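Local coordinates for protein ASCH domain (Vibrio cholerae TMA 21, PDB 3S9X) that is of unknown function but carries an ASCH domain of the PUA clan, a fold consistent with a role in binding RNA or another nucleic acid, at residues 60-69 against 132-141; 72-80 against 92-100. All blocks are in the same frame, centred on the assembly; numbering follows the deposited sequence.

Contact 1: residues 60-69 against 132-141; sequences CSLEYWYSQK and FSRECHELGI
L62, the last residue of strand 58-62, meets F132, E135 and C136 of helix 121-139, and its side chain carries the strand end of the contact. From CB, chi1 of -60° sets CG opposite the carbonyl carbon, so that the branch point rests on the F132 ring, CG to CD1 of F132 being 3.6 Å. Beyond it the two methyls part. CD2 lies over one face of that ring, 3.9 Å from the centroid, a CH-pi contact; CD1 runs on to SG of C136 and OE1 of E135. The same phenyl ring takes SG of C60 at its edge.

The one direct side-chain hydrogen bond across the contact is W65 NE1 to E135 OE1, at 3.1 Å with an N-H...O angle of 171°. The acceptor lies in the indole plane, yet the donor stands 60° out of the carboxylate plane. Water 1 donates to the same OE1 and accepts from L62 N, which ties the carboxylate to the strand as well. Farther along, L139 CD2 lies over the six-membered ring of W65, and I141 CD1 sits over the face of the Y64 ring at 3.7 Å from its centroid. Q68 CB covers the opposite face of Y64, leaving the tyrosine sandwiched. Water 2 links Y64 OH to L139 O; L139 is the residue before G140, whose positive phi closes the helix in a Schellman motif.

The end of helix 121-139 thus packs on the edge strand 58-62 and the short helix 64-67, while L149 of neighbouring strand 148-158 touches both L62 and F132.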
ATOM      1  N   CYS A  60      -5.206  -1.168   2.895  1.00  9.64           N
ATOM      2  CA  CYS A  60      -6.348  -0.302   2.870  1.00  9.93           C
ATOM      3  C   CYS A  60      -6.005   1.057   3.537  1.00 10.71           C
ATOM      4  O   CYS A  60      -4.948   1.245   4.167  1.00 12.04           O
ATOM      5  CB  CYS A  60      -7.526  -0.944   3.604  1.00 10.59           C
ATOM      6  SG  CYS A  60      -7.366  -1.169   5.347  1.00 12.03           S
ATOM      7  N   SER A  61      -6.899   2.012   3.298  1.00 10.46           N
ATOM      8  CA  SER A  61      -6.787   3.346   3.833  1.00 10.91           C
ATOM      9  C   SER A  61      -8.179   3.972   3.968  1.00  9.94           C
ATOM     10  O   SER A  61      -9.126   3.526   3.351  1.00 10.54           O
ATOM     11  CB  SER A  61      -5.941   4.177   2.896  1.00 11.28           C
ATOM     12  OG  SER A  61      -6.446   4.312   1.588  1.00 12.91           O
ATOM     13  N   LEU A  62      -8.288   5.031   4.771  1.00 11.00           N
ATOM     14  CA  LEU A  62      -9.543   5.739   4.910  1.00 10.48           C
ATOM     15  C   LEU A  62      -9.918   6.462   3.653  1.00 12.27           C
ATOM     16  O   LEU A  62      -9.162   7.221   3.086  1.00 12.23           O
ATOM     17  CB  LEU A  62      -9.510   6.731   6.051  1.00 12.78           C
ATOM     18  CG  LEU A  62      -9.251   6.199   7.470  1.00 13.06           C
ATOM     19  CD1 LEU A  62      -9.016   7.387   8.418  1.00 15.82           C
ATOM     20  CD2 LEU A  62     -10.439   5.358   7.938  1.00 15.82           C
ATOM     21  N   GLU A  63     -11.138   6.233   3.200  1.00 11.88           N
ATOM     22  CA  GLU A  63     -11.620   6.942   1.997  1.00 12.60           C
ATOM     23  C   GLU A  63     -11.679   8.476   2.169  1.00 14.35           C
ATOM     24  O   GLU A  63     -11.509   9.212   1.202  1.00 14.38           O
ATOM     25  CB  GLU A  63     -12.984   6.416   1.632  1.00 13.19           C
ATOM     26  CG  GLU A  63     -13.381   6.821   0.230  1.00 15.96           C
ATOM     27  CD  GLU A  63     -14.134   8.080   0.132  1.00 25.83           C
ATOM     28  OE1 GLU A  63     -14.693   8.564   1.137  1.00 25.75           O
ATOM     29  OE2 GLU A  63     -14.137   8.607  -1.000  1.00 28.93           O
ATOM     30  N   TYR A  64     -11.808   8.924   3.403  1.00 12.79           N
ATOM     31  CA  TYR A  64     -11.843  10.312   3.773  1.00 14.08           C
ATOM     32  C   TYR A  64     -10.675  11.068   3.161  1.00 14.92           C
ATOM     33  O   TYR A  64     -10.812  12.232   2.726  1.00 15.83           O
ATOM     34  CB  TYR A  64     -11.782  10.449   5.286  1.00 14.00           C
ATOM     35  CG  TYR A  64     -12.062  11.850   5.804  1.00 16.74           C
ATOM     36  CD1 TYR A  64     -13.357  12.232   6.155  1.00 19.25           C
ATOM     37  CD2 TYR A  64     -11.062  12.755   5.989  1.00 18.41           C
ATOM     38  CE1 TYR A  64     -13.630  13.461   6.654  1.00 18.01           C
ATOM     39  CE2 TYR A  64     -11.314  14.002   6.543  1.00 21.65           C
ATOM     40  CZ  TYR A  64     -12.616  14.335   6.876  1.00 19.86           C
ATOM     41  OH  TYR A  64     -12.904  15.584   7.387  1.00 25.23           O
ATOM     42  N   TRP A  65      -9.509  10.417   3.055  1.00 15.09           N
ATOM     43  CA  TRP A  65      -8.333  11.095   2.491  1.00 15.51           C
ATOM     44  C   TRP A  65      -8.566  11.548   1.065  1.00 16.89           C
ATOM     45  O   TRP A  65      -7.975  12.530   0.551  1.00 18.86           O
ATOM     46  CB  TRP A  65      -7.100  10.181   2.507  1.00 16.56           C
ATOM     47  CG  TRP A  65      -6.536   9.991   3.869  1.00 17.34           C
ATOM     48  CD1 TRP A  65      -6.625   8.878   4.614  1.00 18.19           C
ATOM     49  CD2 TRP A  65      -5.831  10.955   4.664  1.00 17.88           C
ATOM     50  NE1 TRP A  65      -5.966   9.046   5.798  1.00 18.82           N
ATOM     51  CE2 TRP A  65      -5.438  10.305   5.833  1.00 19.02           C
ATOM     52  CE3 TRP A  65      -5.375  12.277   4.444  1.00 19.93           C
ATOM     53  CZ2 TRP A  65      -4.718  10.938   6.843  1.00 20.63           C
ATOM     54  CZ3 TRP A  65      -4.607  12.912   5.442  1.00 22.66           C
ATOM     55  CH2 TRP A  65      -4.285  12.253   6.630  1.00 21.80           C
ATOM     56  N   TYR A  66      -9.356  10.788   0.336  1.00 16.96           N
ATOM     57  CA  TYR A  66      -9.529  11.032  -1.092  1.00 16.17           C
ATOM     58  C   TYR A  66     -10.707  11.959  -1.289  1.00 18.00           C
ATOM     59  O   TYR A  66     -10.579  12.999  -1.916  1.00 20.50           O
ATOM     60  CB  TYR A  66      -9.707   9.757  -1.886  1.00 15.70           C
ATOM     61  CG  TYR A  66      -8.632   8.748  -1.513  1.00 14.52           C
ATOM     62  CD1 TYR A  66      -7.340   8.800  -2.014  1.00 15.98           C
ATOM     63  CD2 TYR A  66      -8.885   7.781  -0.536  1.00 14.24           C
ATOM     64  CE1 TYR A  66      -6.354   7.936  -1.551  1.00 16.87           C
ATOM     65  CE2 TYR A  66      -7.878   6.933  -0.040  1.00 12.42           C
ATOM     66  CZ  TYR A  66      -6.636   6.987  -0.587  1.00 12.90           C
ATOM     67  OH  TYR A  66      -5.624   6.155  -0.154  1.00 15.29           O
ATOM     68  N   SER A  67     -11.851  11.620  -0.707  1.00 17.94           N
ATOM     69  CA  SER A  67     -13.039  12.428  -0.860  1.00 20.08           C
ATOM     70  C   SER A  67     -13.015  13.769  -0.127  1.00 20.82           C
ATOM     71  O   SER A  67     -13.569  14.766  -0.686  1.00 23.10           O
ATOM     72  CB  SER A  67     -14.272  11.643  -0.460  1.00 22.23           C
ATOM     73  OG  SER A  67     -14.258  11.319   0.897  1.00 22.81           O
ATOM     74  N   GLN A  68     -12.352  13.870   1.008  1.00 20.97           N
ATOM     75  CA  GLN A  68     -12.415  15.105   1.753  1.00 22.20           C
ATOM     76  C   GLN A  68     -11.121  15.836   1.765  1.00 23.31           C
ATOM     77  O   GLN A  68     -11.104  17.084   1.777  1.00 26.11           O
ATOM     78  CB  GLN A  68     -12.913  14.837   3.165  1.00 22.96           C
ATOM     79  CG  GLN A  68     -14.232  14.057   3.178  1.00 26.21           C
ATOM     80  CD  GLN A  68     -15.420  14.708   2.473  1.00 33.00           C
ATOM     81  OE1 GLN A  68     -15.749  15.861   2.712  1.00 34.71           O
ATOM     82  NE2 GLN A  68     -16.103  13.919   1.628  1.00 36.04           N
ATOM     83  N   LYS A  69      -9.998  15.123   1.655  1.00 22.70           N
ATOM     84  CA  LYS A  69      -8.731  15.781   1.713  1.00 22.25           C
ATOM     85  C   LYS A  69      -8.084  15.933   0.344  1.00 22.87           C
ATOM     86  O   LYS A  69      -6.983  16.482   0.260  1.00 25.79           O
ATOM     87  CB  LYS A  69      -7.747  15.098   2.630  1.00 22.67           C
ATOM     88  CG  LYS A  69      -8.162  14.917   4.092  1.00 26.76           C
ATOM     89  CD  LYS A  69      -8.808  16.188   4.690  1.00 33.01           C
ATOM     90  CE  LYS A  69      -7.836  17.297   4.760  1.00 36.01           C
ATOM     91  NZ  LYS A  69      -6.782  17.087   5.815  1.00 42.57           N
ATOM     92  N   PHE A 132      -6.266   3.942  12.530  1.00 15.83           N
ATOM     93  CA  PHE A 132      -7.221   4.861  11.951  1.00 15.69           C
ATOM     94  C   PHE A 132      -7.714   5.880  12.991  1.00 15.16           C
ATOM     95  O   PHE A 132      -8.011   7.025  12.661  1.00 16.18           O
ATOM     96  CB  PHE A 132      -8.446   4.136  11.365  1.00 13.89           C
ATOM     97  CG  PHE A 132      -8.175   3.328  10.132  1.00 14.25           C
ATOM     98  CD1 PHE A 132      -7.242   3.765   9.202  1.00 12.73           C
ATOM     99  CD2 PHE A 132      -8.819   2.153   9.881  1.00 15.47           C
ATOM    100  CE1 PHE A 132      -6.994   3.042   8.050  1.00 13.55           C
ATOM    101  CE2 PHE A 132      -8.526   1.386   8.688  1.00 15.18           C
ATOM    102  CZ  PHE A 132      -7.629   1.879   7.786  1.00 13.21           C
ATOM    103  N   SER A 133      -7.803   5.476  14.262  1.00 15.22           N
ATOM    104  CA  SER A 133      -8.209   6.439  15.322  1.00 17.22           C
ATOM    105  C   SER A 133      -7.221   7.596  15.426  1.00 18.89           C
ATOM    106  O   SER A 133      -7.648   8.748  15.523  1.00 19.71           O
ATOM    107  CB  SER A 133      -8.395   5.717  16.642  1.00 17.98           C
ATOM    108  OG  SER A 133      -9.493   4.804  16.611  1.00 25.43           O
ATOM    109  N   ARG A 134      -5.935   7.263  15.355  1.00 19.82           N
ATOM    110  CA  ARG A 134      -4.874   8.291  15.385  1.00 20.58           C
ATOM    111  C   ARG A 134      -4.967   9.224  14.185  1.00 17.92           C
ATOM    112  O   ARG A 134      -4.871  10.448  14.344  1.00 19.19           O
ATOM    113  CB  ARG A 134      -3.481   7.679  15.413  1.00 23.34           C
ATOM    114  CG  ARG A 134      -3.085   7.068  16.737  1.00 27.45           C
ATOM    115  CD  ARG A 134      -1.985   7.909  17.523  1.00 34.30           C
ATOM    116  N   GLU A 135      -5.133   8.652  12.991  1.00 16.91           N
ATOM    117  CA  GLU A 135      -5.291   9.488  11.781  1.00 16.61           C
ATOM    118  C   GLU A 135      -6.512  10.368  11.909  1.00 15.60           C
ATOM    119  O   GLU A 135      -6.455  11.512  11.599  1.00 14.82           O
ATOM    120  CB  GLU A 135      -5.430   8.703  10.443  1.00 17.64           C
ATOM    121  CG  GLU A 135      -4.222   8.013   9.985  1.00 20.61           C
ATOM    122  CD  GLU A 135      -4.356   7.526   8.546  1.00 21.23           C
ATOM    123  OE1 GLU A 135      -5.465   7.098   8.194  1.00 23.30           O
ATOM    124  OE2 GLU A 135      -3.333   7.531   7.841  1.00 25.11           O
ATOM    125  N   CYS A 136      -7.618   9.832  12.386  1.00 14.17           N
ATOM    126  CA  CYS A 136      -8.824  10.578  12.502  1.00 13.74           C
ATOM    127  C   CYS A 136      -8.631  11.788  13.461  1.00 12.91           C
ATOM    128  O   CYS A 136      -9.029  12.926  13.148  1.00 13.63           O
ATOM    129  CB  CYS A 136      -9.983   9.769  13.006  1.00 13.69           C
ATOM    130  SG  CYS A 136     -10.689   8.730  11.666  1.00 16.17           S
ATOM    131  N   HIS A 137      -7.975  11.561  14.599  1.00 13.18           N
ATOM    132  CA  HIS A 137      -7.734  12.670  15.518  1.00 14.08           C
ATOM    133  C   HIS A 137      -7.000  13.806  14.764  1.00 13.24           C
ATOM    134  O   HIS A 137      -7.350  14.967  14.944  1.00 14.38           O
ATOM    135  CB  HIS A 137      -6.928  12.232  16.759  1.00 14.54           C
ATOM    136  CG  HIS A 137      -6.692  13.369  17.720  1.00 14.27           C
ATOM    137  ND1 HIS A 137      -7.672  13.820  18.565  1.00 16.39           N
ATOM    138  CD2 HIS A 137      -5.665  14.250  17.828  1.00 15.39           C
ATOM    139  CE1 HIS A 137      -7.220  14.854  19.260  1.00 15.89           C
ATOM    140  NE2 HIS A 137      -5.997  15.144  18.810  1.00 17.84           N
ATOM    141  N   GLU A 138      -5.914  13.468  14.020  1.00 14.55           N
ATOM    142  CA  GLU A 138      -5.194  14.505  13.308  1.00 15.96           C
ATOM    143  C   GLU A 138      -6.025  15.150  12.229  1.00 15.35           C
ATOM    144  O   GLU A 138      -5.844  16.365  12.004  1.00 17.33           O
ATOM    145  CB  GLU A 138      -3.870  13.986  12.684  1.00 21.43           C
ATOM    146  N   LEU A 139      -6.964  14.393  11.631  1.00 13.97           N
ATOM    147  CA  LEU A 139      -7.905  14.957  10.663  1.00 14.67           C
ATOM    148  C   LEU A 139      -9.010  15.817  11.278  1.00 14.18           C
ATOM    149  O   LEU A 139      -9.775  16.460  10.564  1.00 17.95           O
ATOM    150  CB  LEU A 139      -8.540  13.839   9.837  1.00 14.88           C
ATOM    151  CG  LEU A 139      -7.619  13.051   8.854  1.00 16.97           C
ATOM    152  CD1 LEU A 139      -8.239  11.683   8.481  1.00 19.35           C
ATOM    153  CD2 LEU A 139      -7.486  14.014   7.672  1.00 22.64           C
ATOM    154  N   GLY A 140      -9.132  15.757  12.604  1.00 13.39           N
ATOM    155  CA  GLY A 140     -10.153  16.541  13.285  1.00 13.14           C
ATOM    156  C   GLY A 140     -11.530  15.883  13.348  1.00 12.68           C
ATOM    157  O   GLY A 140     -12.516  16.585  13.627  1.00 13.06           O
ATOM    158  N   ILE A 141     -11.547  14.570  13.204  1.00 13.43           N
ATOM    159  CA  ILE A 141     -12.780  13.772  13.270  1.00 13.77           C
ATOM    160  C   ILE A 141     -12.581  12.581  14.217  1.00 13.82           C
ATOM    161  O   ILE A 141     -11.462  12.307  14.649  1.00 14.28           O
ATOM    162  CB  ILE A 141     -13.250  13.323  11.877  1.00 15.38           C
ATOM    163  CG1 ILE A 141     -12.226  12.400  11.211  1.00 16.40           C
ATOM    164  CG2 ILE A 141     -13.375  14.511  10.998  1.00 16.98           C
ATOM    165  CD1 ILE A 141     -12.633  11.863   9.832  1.00 18.72           C
TER
HETATM  166  O   HOH W   1      -5.647   5.745   6.013  1.00 15.81           O
HETATM  167  O   HOH W   2     -10.370  17.060   8.080  1.00 35.24           O
HETATM  168  O   HOH W   3      -8.064  18.215   8.404  1.00 48.95           O

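Contact 2: residues 72-80 against 92-100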
ATOM      1  N   LEU A  72      -5.176  11.852  -4.343  1.00 21.04           N
ATOM      2  CA  LEU A  72      -5.537  11.104  -5.541  1.00 21.18           C
ATOM      3  C   LEU A  72      -5.804   9.632  -5.229  1.00 18.68           C
ATOM      4  O   LEU A  72      -5.042   8.964  -4.494  1.00 20.33           O
ATOM      5  CB  LEU A  72      -4.434  11.188  -6.629  1.00 23.74           C
ATOM      6  CG  LEU A  72      -4.029  12.557  -7.154  1.00 29.47           C
ATOM      7  CD1 LEU A  72      -3.108  12.544  -8.414  1.00 37.14           C
ATOM      8  CD2 LEU A  72      -5.307  13.405  -7.395  1.00 31.51           C
HETATM    9  N   MSE A  73      -6.900   9.131  -5.785  1.00 17.04           N
HETATM   10  CA  MSE A  73      -7.182   7.705  -5.594  1.00 15.70           C
HETATM   11  C   MSE A  73      -6.084   6.811  -6.162  1.00 15.41           C
HETATM   12  O   MSE A  73      -5.489   7.109  -7.202  1.00 16.39           O
HETATM   13  CB  MSE A  73      -8.498   7.306  -6.252  1.00 16.46           C
HETATM   14  CG  MSE A  73      -9.698   7.758  -5.406  1.00 18.62           C
HETATM   15 SE   MSE A  73     -10.109   6.643  -4.005  1.00 15.11          SE
HETATM   16  CE  MSE A  73     -10.747   5.135  -5.015  1.00 14.64           C
ATOM     17  N   PRO A  74      -5.835   5.692  -5.495  1.00 15.28           N
ATOM     18  CA  PRO A  74      -4.968   4.677  -6.091  1.00 14.13           C
ATOM     19  C   PRO A  74      -5.550   4.156  -7.402  1.00 12.91           C
ATOM     20  O   PRO A  74      -6.772   4.088  -7.528  1.00 14.39           O
ATOM     21  CB  PRO A  74      -4.897   3.611  -5.032  1.00 15.05           C
ATOM     22  CG  PRO A  74      -6.114   3.662  -4.374  1.00 15.68           C
ATOM     23  CD  PRO A  74      -6.444   5.205  -4.261  1.00 15.80           C
ATOM     24  N   GLN A  75      -4.677   3.815  -8.338  1.00 13.24           N
ATOM     25  CA  GLN A  75      -5.057   3.367  -9.661  1.00 13.33           C
ATOM     26  C   GLN A  75      -4.489   1.993  -9.956  1.00 11.14           C
ATOM     27  O   GLN A  75      -3.318   1.708  -9.687  1.00 10.80           O
ATOM     28  CB  GLN A  75      -4.387   4.248 -10.774  1.00 17.64           C
ATOM     29  CG  GLN A  75      -4.926   5.462 -11.117  1.00 22.49           C
ATOM     30  CD  GLN A  75      -3.984   6.331 -11.928  1.00 16.96           C
ATOM     31  OE1 GLN A  75      -3.145   5.890 -12.824  1.00 14.59           O
ATOM     32  NE2 GLN A  75      -4.124   7.617 -11.684  1.00 25.31           N
ATOM     33  N   VAL A  76      -5.301   1.151 -10.578  1.00 11.66           N
ATOM     34  CA  VAL A  76      -4.832  -0.050 -11.200  1.00 10.31           C
ATOM     35  C   VAL A  76      -3.644   0.247 -12.102  1.00 10.83           C
ATOM     36  O   VAL A  76      -3.685   1.231 -12.857  1.00 12.09           O
ATOM     37  CB  VAL A  76      -5.969  -0.832 -11.899  1.00 11.83           C
ATOM     38  CG1 VAL A  76      -5.477  -1.976 -12.718  1.00 13.10           C
ATOM     39  CG2 VAL A  76      -7.021  -1.298 -10.850  1.00 14.81           C
ATOM     40  N   GLY A  77      -2.597  -0.574 -12.004  1.00  9.92           N
ATOM     41  CA  GLY A  77      -1.414  -0.422 -12.831  1.00  8.73           C
ATOM     42  C   GLY A  77      -0.328   0.479 -12.230  1.00  9.91           C
ATOM     43  O   GLY A  77       0.824   0.554 -12.744  1.00 10.23           O
ATOM     44  N   HIS A  78      -0.627   1.188 -11.130  1.00  9.05           N
ATOM     45  CA  HIS A  78       0.385   1.907 -10.392  1.00  8.25           C
ATOM     46  C   HIS A  78       1.535   0.976  -9.947  1.00  7.44           C
ATOM     47  O   HIS A  78       1.257  -0.105  -9.439  1.00  8.97           O
ATOM     48  CB  HIS A  78      -0.283   2.545  -9.153  1.00  9.69           C
ATOM     49  CG  HIS A  78       0.666   3.325  -8.309  1.00  9.26           C
ATOM     50  ND1 HIS A  78       0.968   4.655  -8.543  1.00 10.05           N
ATOM     51  CD2 HIS A  78       1.307   3.006  -7.157  1.00  8.48           C
ATOM     52  CE1 HIS A  78       1.792   5.084  -7.604  1.00  8.94           C
ATOM     53  NE2 HIS A  78       2.003   4.109  -6.737  1.00  9.71           N
ATOM     54  N   LEU A  79       2.757   1.489 -10.007  1.00  8.05           N
ATOM     55  CA  LEU A  79       3.900   0.820  -9.438  1.00  7.93           C
ATOM     56  C   LEU A  79       4.413   1.591  -8.210  1.00  7.78           C
ATOM     57  O   LEU A  79       4.637   2.775  -8.248  1.00  9.55           O
ATOM     58  CB  LEU A  79       5.068   0.788 -10.441  1.00  7.29           C
ATOM     59  CG  LEU A  79       4.854  -0.063 -11.676  1.00  9.55           C
ATOM     60  CD1 LEU A  79       6.042   0.101 -12.645  1.00 10.54           C
ATOM     61  CD2 LEU A  79       4.710  -1.534 -11.279  1.00 10.35           C
ATOM     62  N   GLN A  80       4.595   0.833  -7.136  1.00  7.68           N
ATOM     63  CA  GLN A  80       5.193   1.356  -5.918  1.00  7.41           C
ATOM     64  C   GLN A  80       6.502   0.574  -5.658  1.00  7.12           C
ATOM     65  O   GLN A  80       6.481  -0.668  -5.528  1.00  7.97           O
ATOM     66  CB  GLN A  80       4.290   1.276  -4.699  1.00  8.06           C
ATOM     67  CG  GLN A  80       4.929   1.702  -3.430  1.00  7.78           C
ATOM     68  CD  GLN A  80       4.083   1.643  -2.201  1.00  8.57           C
ATOM     69  OE1 GLN A  80       2.845   1.588  -2.301  1.00 11.65           O
ATOM     70  NE2 GLN A  80       4.737   1.673  -1.009  1.00 10.10           N
ATOM     71  N   ILE A  92       9.065  -4.213  -5.757  1.00  7.12           N
ATOM     72  CA  ILE A  92       8.180  -3.321  -6.465  1.00  6.64           C
ATOM     73  C   ILE A  92       6.819  -4.054  -6.606  1.00  6.37           C
ATOM     74  O   ILE A  92       6.813  -5.214  -7.048  1.00  7.96           O
ATOM     75  CB  ILE A  92       8.702  -2.874  -7.862  1.00  8.05           C
ATOM     76  CG1 ILE A  92      10.101  -2.303  -7.712  1.00  8.14           C
ATOM     77  CG2 ILE A  92       7.749  -1.873  -8.527  1.00  8.97           C
ATOM     78  CD1 ILE A  92      10.766  -1.814  -8.990  1.00  9.27           C
ATOM     79  N   ILE A  93       5.738  -3.341  -6.319  1.00  7.04           N
ATOM     80  CA  ILE A  93       4.412  -3.850  -6.456  1.00  7.69           C
ATOM     81  C   ILE A  93       3.635  -3.117  -7.514  1.00  7.54           C
ATOM     82  O   ILE A  93       3.921  -1.933  -7.770  1.00  8.57           O
ATOM     83  CB  ILE A  93       3.656  -3.897  -5.147  1.00  7.41           C
ATOM     84  CG1 ILE A  93       3.456  -2.503  -4.541  1.00  8.36           C
ATOM     85  CG2 ILE A  93       4.266  -4.876  -4.143  1.00  8.23           C
ATOM     86  CD1 ILE A  93       2.615  -2.375  -3.298  1.00 10.12           C
ATOM     87  N   GLU A  94       2.661  -3.810  -8.139  1.00  7.65           N
ATOM     88  CA  GLU A  94       1.776  -3.233  -9.161  1.00  8.15           C
ATOM     89  C   GLU A  94       0.357  -3.436  -8.614  1.00  7.98           C
ATOM     90  O   GLU A  94      -0.051  -4.550  -8.230  1.00  9.12           O
ATOM     91  CB  GLU A  94       1.885  -3.985 -10.508  1.00  8.74           C
ATOM     92  CG  GLU A  94       1.019  -3.358 -11.578  1.00  8.98           C
ATOM     93  CD  GLU A  94       1.246  -3.959 -12.917  1.00 12.60           C
ATOM     94  OE1 GLU A  94       2.370  -4.376 -13.256  1.00 13.86           O
ATOM     95  OE2 GLU A  94       0.273  -3.884 -13.721  1.00 17.98           O
ATOM     96  N   ILE A  95      -0.391  -2.345  -8.535  1.00  8.07           N
ATOM     97  CA  ILE A  95      -1.782  -2.391  -8.124  0.50  8.31           C
ATOM     98  C   ILE A  95      -2.622  -3.164  -9.150  1.00  9.42           C
ATOM     99  O   ILE A  95      -2.583  -2.827 -10.326  1.00  9.63           O
ATOM    100  CB  ILE A  95      -2.332  -0.978  -7.891  0.50  8.60           C
ATOM    101  CG1 ILE A  95      -1.576  -0.323  -6.718  0.50  9.95           C
ATOM    102  CG2 ILE A  95      -3.900  -1.040  -7.671  0.50  7.26           C
ATOM    103  CD1 ILE A  95      -2.078   1.051  -6.214  0.50 11.57           C
ATOM    104  N   THR A  96      -3.440  -4.108  -8.667  1.00  9.65           N
ATOM    105  CA  THR A  96      -4.246  -4.948  -9.524  1.00 11.01           C
ATOM    106  C   THR A  96      -5.764  -4.697  -9.382  1.00 10.13           C
ATOM    107  O   THR A  96      -6.485  -4.941 -10.329  1.00 11.24           O
ATOM    108  CB  THR A  96      -3.950  -6.463  -9.308  1.00 12.23           C
ATOM    109  OG1 THR A  96      -4.218  -6.702  -7.955  1.00 13.02           O
ATOM    110  CG2 THR A  96      -2.469  -6.807  -9.663  1.00 13.44           C
ATOM    111  N   SER A  97      -6.211  -4.090  -8.287  1.00 10.49           N
ATOM    112  CA  SER A  97      -7.608  -3.739  -8.102  1.00 11.07           C
ATOM    113  C   SER A  97      -7.777  -2.725  -7.020  1.00 10.37           C
ATOM    114  O   SER A  97      -6.954  -2.644  -6.107  1.00 10.48           O
ATOM    115  CB  SER A  97      -8.470  -4.958  -7.787  1.00 11.97           C
ATOM    116  OG  SER A  97      -8.237  -5.490  -6.532  1.00 15.40           O
ATOM    117  N   VAL A  98      -8.837  -1.948  -7.113  1.00 10.85           N
ATOM    118  CA  VAL A  98      -9.209  -0.889  -6.147  1.00 10.88           C
ATOM    119  C   VAL A  98     -10.724  -0.946  -5.946  1.00 10.88           C
ATOM    120  O   VAL A  98     -11.490  -1.098  -6.907  1.00 12.50           O
ATOM    121  CB  VAL A  98      -8.779   0.483  -6.632  1.00 11.94           C
ATOM    122  CG1 VAL A  98      -9.191   1.576  -5.642  1.00 13.18           C
ATOM    123  CG2 VAL A  98      -7.311   0.557  -6.858  1.00 12.79           C
ATOM    124  N   SER A  99     -11.158  -0.949  -4.694  1.00 11.36           N
ATOM    125  CA  SER A  99     -12.597  -0.925  -4.388  1.00 11.83           C
ATOM    126  C   SER A  99     -12.801  -0.321  -3.010  1.00  9.80           C
ATOM    127  O   SER A  99     -11.830   0.117  -2.391  1.00 12.05           O
ATOM    128  CB  SER A  99     -13.164  -2.352  -4.426  1.00 13.47           C
ATOM    129  OG  SER A  99     -12.746  -3.096  -3.300  1.00 19.17           O
ATOM    130  N   LYS A 100     -14.073  -0.225  -2.610  1.00 11.77           N
ATOM    131  CA  LYS A 100     -14.402   0.351  -1.291  1.00 12.38           C
ATOM    132  C   LYS A 100     -15.253  -0.577  -0.432  1.00 12.10           C
ATOM    133  O   LYS A 100     -16.062  -1.333  -0.982  1.00 14.74           O
ATOM    134  CB  LYS A 100     -15.144   1.684  -1.412  1.00 13.95           C
ATOM    135  CG  LYS A 100     -14.414   2.718  -2.225  1.00 14.70           C
ATOM    136  CD  LYS A 100     -15.149   4.008  -2.332  1.00 17.74           C
ATOM    137  CE  LYS A 100     -14.467   5.005  -3.196  1.00 19.17           C
ATOM    138  NZ  LYS A 100     -14.578   4.685  -4.666  1.00 20.86           N
TER
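Residues G77 to Q80 and I92 to I95 pair as part of the antiparallel beta hairpin formed by strands 79-83 and 89-102, entered through a type II turn from Q75 to H78.

Backbone hydrogen bonds set the register. Q80 and I93 form a hydrogen-bonded pair, bonded both ways, with Q80 N to I93 O and I93 N to Q80 O each 2.9 Å; L79 and E94 are the adjoining non-hydrogen-bonded pair. I95 N donates to H78 O, and I95 O in turn accepts from G77 N at 2.8 Å. These bonds carry the pairing back into the turn, where G77 has a positive phi of 90°. CA-H...O contacts supplement them, among them E94 CA to H78 O at 3.2 Å.

Apolar contacts continue where the strand pairing stops: P74 CG reaches V98 CG1 at 3.9 Å, and selenomethionine M73 brings its CE to the same V98 methyl. Nearer the paired part, I95 CD1, in one of two conformers, touches both P74 CB and H78 CB. Within it, L79 CD2 touches E94 CB on the sheet face that F13, L14 and Y17 of helix 8-19 help cover.

The polar ends are engaged elsewhere: H78 ND1 and NE2 bond S31 and S33, Q80 NE2 bonds D35 O, and E94 OE1 bonds Y29 OH. T96 and S97 form a classic beta bulge opposite H153 of strand 148-158.

V76 passes alongside the bulge: with CG2 anti to its own carbonyl carbon, that methyl comes within 3.7 Å of S97 CA.

Overall arrangement
Contact 1 and contact 2 lie with their centres about 19 Å apart and reach the same mixed sheet through different strands. Strand 148-158 runs between strands 58-62 and 89-102, bonding to both. Along the chain, contact 2 is nested inside the loop closed by contact 1, and the path from helix 64-67 to strand 79-83 brings them together. There the Y66 ring meets the 72-80 segment, CG lying 3.6 Å from SE of M73 and CE1 3.8 Å from CD of P74. E63 CG also approaches K100 CE at 4.0 Å, a second point of packing between the two regions.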